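PDB 6H17: mutual gliding-motility protein MglA, which binds and hydrolyses GTP as a small GTPase switch that coordinates the two gliding motilities of Myxococcus xanthus and controls the direction of movement. Local coordinates for residues V16-G21 against A87-I92. Numbering follows the deposited sequence. Where two conformers were deposited one is given.
Sequences VYYGPG and ASRKLI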
ATOM      1  N   VAL A  16       0.595  -2.850  -2.998  1.00 11.19           N
ATOM      2  CA  VAL A  16       1.196  -3.245  -1.725  1.00 10.94           C
ATOM      3  C   VAL A  16       1.237  -2.038  -0.789  1.00 11.01           C
ATOM      4  O   VAL A  16       1.779  -0.983  -1.145  1.00 11.56           O
ATOM      5  CB  VAL A  16       2.601  -3.851  -1.913  1.00 11.93           C
ATOM      6  CG1 VAL A  16       3.237  -4.140  -0.555  1.00 12.84           C
ATOM      7  CG2 VAL A  16       2.505  -5.117  -2.749  1.00 13.04           C
ATOM      8  N   TYR A  17       0.688  -2.215   0.417  1.00 10.62           N
ATOM      9  CA  TYR A  17       0.813  -1.271   1.525  1.00 10.53           C
ATOM     10  C   TYR A  17       2.052  -1.649   2.326  1.00 10.42           C
ATOM     11  O   TYR A  17       2.161  -2.782   2.830  1.00 11.75           O
ATOM     12  CB  TYR A  17      -0.456  -1.325   2.378  1.00 10.35           C
ATOM     13  CG  TYR A  17      -1.623  -0.545   1.804  1.00 10.94           C
ATOM     14  CD1 TYR A  17      -2.092   0.592   2.416  1.00 11.30           C
ATOM     15  CD2 TYR A  17      -2.259  -0.956   0.634  1.00 12.42           C
ATOM     16  CE1 TYR A  17      -3.150   1.312   1.901  1.00 12.10           C
ATOM     17  CE2 TYR A  17      -3.319  -0.242   0.121  1.00 11.31           C
ATOM     18  CZ  TYR A  17      -3.751   0.893   0.752  1.00 11.74           C
ATOM     19  OH  TYR A  17      -4.801   1.589   0.190  1.00 12.44           O
ATOM     20  N   TYR A  18       2.961  -0.696   2.457  1.00 11.37           N
ATOM     21  CA  TYR A  18       4.268  -0.892   3.064  1.00 11.10           C
ATOM     22  C   TYR A  18       4.421   0.089   4.211  1.00 11.95           C
ATOM     23  O   TYR A  18       3.676   1.067   4.301  1.00 13.69           O
ATOM     24  CB  TYR A  18       5.352  -0.606   2.015  1.00 12.47           C
ATOM     25  CG  TYR A  18       6.614  -1.429   2.063  1.00 12.26           C
ATOM     26  CD1 TYR A  18       6.685  -2.649   1.432  1.00 13.38           C
ATOM     27  CD2 TYR A  18       7.744  -0.956   2.692  1.00 12.66           C
ATOM     28  CE1 TYR A  18       7.833  -3.385   1.438  1.00 13.24           C
ATOM     29  CE2 TYR A  18       8.919  -1.689   2.716  1.00 13.52           C
ATOM     30  CZ  TYR A  18       8.950  -2.916   2.078  1.00 13.15           C
ATOM     31  OH  TYR A  18      10.097  -3.683   2.025  1.00 14.94           O
ATOM     32  N   GLY A  19       5.391  -0.149   5.091  1.00 11.17           N
ATOM     33  CA  GLY A  19       5.651   0.747   6.195  1.00 11.30           C
ATOM     34  C   GLY A  19       6.084  -0.017   7.424  1.00 11.14           C
ATOM     35  O   GLY A  19       6.014  -1.240   7.468  1.00 12.67           O
ATOM     36  N   PRO A  20       6.512   0.691   8.456  1.00 11.74           N
ATOM     37  CA  PRO A  20       7.148   0.033   9.608  1.00 12.04           C
ATOM     38  C   PRO A  20       6.139  -0.714  10.471  1.00 11.83           C
ATOM     39  O   PRO A  20       4.925  -0.642  10.285  1.00 12.17           O
ATOM     40  CB  PRO A  20       7.810   1.204  10.342  1.00 12.63           C
ATOM     41  CG  PRO A  20       6.968   2.370   9.992  1.00 13.32           C
ATOM     42  CD  PRO A  20       6.552   2.160   8.556  1.00 11.57           C
ATOM     43  N   GLY A  21       6.657  -1.454  11.443  1.00 12.52           N
ATOM     44  CA  GLY A  21       5.786  -2.200  12.330  1.00 12.67           C
ATOM     45  C   GLY A  21       4.723  -1.335  12.946  1.00 11.95           C
ATOM     46  O   GLY A  21       4.990  -0.202  13.357  1.00 12.93           O
ATOM     47  N   ALA A  87      12.387 -10.965   4.477  1.00 15.33           N
ATOM     48  CA  ALA A  87      12.118 -12.009   3.497  1.00 15.83           C
ATOM     49  C   ALA A  87      10.645 -12.022   3.092  1.00 15.65           C
ATOM     50  O   ALA A  87      10.310 -12.172   1.912  1.00 16.32           O
ATOM     51  CB  ALA A  87      12.546 -13.376   4.039  1.00 19.15           C
ATOM     52  N   SER A  88       9.746 -11.843   4.066  0.63 16.56           N
ATOM     53  CA  SER A  88       8.321 -11.808   3.762  0.63 16.04           C
ATOM     54  C   SER A  88       7.976 -10.613   2.892  0.63 15.67           C
ATOM     55  O   SER A  88       7.197 -10.726   1.937  0.63 16.93           O
ATOM     56  CB  SER A  88       7.518 -11.717   5.060  0.63 20.15           C
ATOM     57  OG  SER A  88       7.602 -12.904   5.810  0.63 25.45           O
ATOM     58  N   ARG A  89       8.516  -9.444   3.234  1.00 15.15           N
ATOM     59  CA  ARG A  89       8.246  -8.256   2.445  1.00 13.92           C
ATOM     60  C   ARG A  89       8.681  -8.456   1.006  1.00 14.55           C
ATOM     61  O   ARG A  89       7.986  -8.038   0.074  1.00 15.21           O
ATOM     62  CB  ARG A  89       8.954  -7.041   3.038  1.00 14.21           C
ATOM     63  CG  ARG A  89       8.429  -6.652   4.408  1.00 14.60           C
ATOM     64  CD  ARG A  89       8.959  -5.316   4.872  1.00 12.41           C
ATOM     65  NE  ARG A  89      10.356  -5.304   5.267  1.00 14.09           N
ATOM     66  CZ  ARG A  89      10.790  -5.647   6.465  1.00 13.76           C
ATOM     67  NH1 ARG A  89       9.932  -6.122   7.360  1.00 14.51           N
ATOM     68  NH2 ARG A  89      12.077  -5.548   6.772  1.00 15.31           N
ATOM     69  N   LYS A  90       9.836  -9.092   0.805  1.00 14.44           N
ATOM     70  CA  LYS A  90      10.333  -9.306  -0.549  1.00 14.42           C
ATOM     71  C   LYS A  90       9.429 -10.244  -1.336  1.00 14.93           C
ATOM     72  O   LYS A  90       9.201 -10.029  -2.530  1.00 17.03           O
ATOM     73  CB  LYS A  90      11.776  -9.812  -0.482  1.00 15.56           C
ATOM     74  CG  LYS A  90      12.707  -8.715   0.010  1.00 17.64           C
ATOM     75  CD  LYS A  90      14.017  -9.224   0.560  1.00 22.56           C
ATOM     76  CE  LYS A  90      14.863  -9.790  -0.534  1.00 23.06           C
ATOM     77  NZ  LYS A  90      15.214  -8.740  -1.541  1.00 26.14           N
ATOM     78  N   LEU A  91       8.906 -11.293  -0.702  0.57 15.34           N
ATOM     79  CA  LEU A  91       7.979 -12.174  -1.400  0.57 15.91           C
ATOM     80  C   LEU A  91       6.747 -11.403  -1.858  0.57 15.55           C
ATOM     81  O   LEU A  91       6.307 -11.522  -3.011  0.57 15.87           O
ATOM     82  CB  LEU A  91       7.579 -13.333  -0.492  0.57 18.92           C
ATOM     83  CG  LEU A  91       8.665 -14.347  -0.135  0.57 22.15           C
ATOM     84  CD1 LEU A  91       8.101 -15.452   0.755  0.57 26.97           C
ATOM     85  CD2 LEU A  91       9.294 -14.937  -1.383  0.57 28.51           C
ATOM     86  N   ILE A  92       6.185 -10.586  -0.968  1.00 15.44           N
ATOM     87  CA  ILE A  92       4.924  -9.908  -1.251  1.00 14.07           C
ATOM     88  C   ILE A  92       5.097  -8.847  -2.330  1.00 14.64           C
ATOM     89  O   ILE A  92       4.168  -8.580  -3.104  1.00 14.48           O
ATOM     90  CB  ILE A  92       4.328  -9.351   0.061  1.00 14.24           C
ATOM     91  CG1 ILE A  92       3.997 -10.509   1.015  1.00 16.66           C
ATOM     92  CG2 ILE A  92       3.103  -8.474  -0.224  1.00 14.02           C
ATOM     93  CD1 ILE A  92       3.866 -10.102   2.463  1.00 16.07           C
TER
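The phenol oxygen of Tyr18 meets the aliphatic part of Arg89: Tyr18 OH lies 3.5 Å from Arg89 CD and is close to Arg89 CB as well, while ring carbon Tyr18 CZ also rests near Arg89 CD. The two side chains cross nearly at right angles, with ring and guanidinium planes 85° apart, and the hydroxyl arrives in the guanidinium plane, at its edge. Tyr18 OH stands 3.6 Å from Arg89 NE, yet no hydrogen bond joins them; both instead bond to Asn119 OD1, and Asn123 ND2 bonds to the same hydroxyl. A bend at chi3 (-73°) folds the guanidinium back from the line of its methylenes, toward the carbonyls of Pro80, Gln82 and Val83 that hold it through NH1 and NH2. A leucine in place of Tyr18 would probably leave Asn119 and Asn123 without their shared hydroxyl partner and strip the arginine methylenes of their aromatic neighbour. One turn further along the helix the contact becomes apolar: with CG1 anti to the backbone N (chi1 175°), both methyls of Val16 reach Ile92 CG2 about equally, Val16 CG2 at 4.2 Å. Val16 CG2 also lies 3.9 Å from Ile92 O, which accepts a bond from Lys14 NZ. In this Ras-like P-loop GTPase fold, helix 86-93 follows the predicted GTP-binding residues 78-82 and probably corresponds to switch II of relatives; these buried pairs pack it against strand 10-18, which runs into the P-loop at Gly19. The strand lies between parallel strands 71-78 and 98-104, and helix 110-125 supplies both asparagines beside Tyr18.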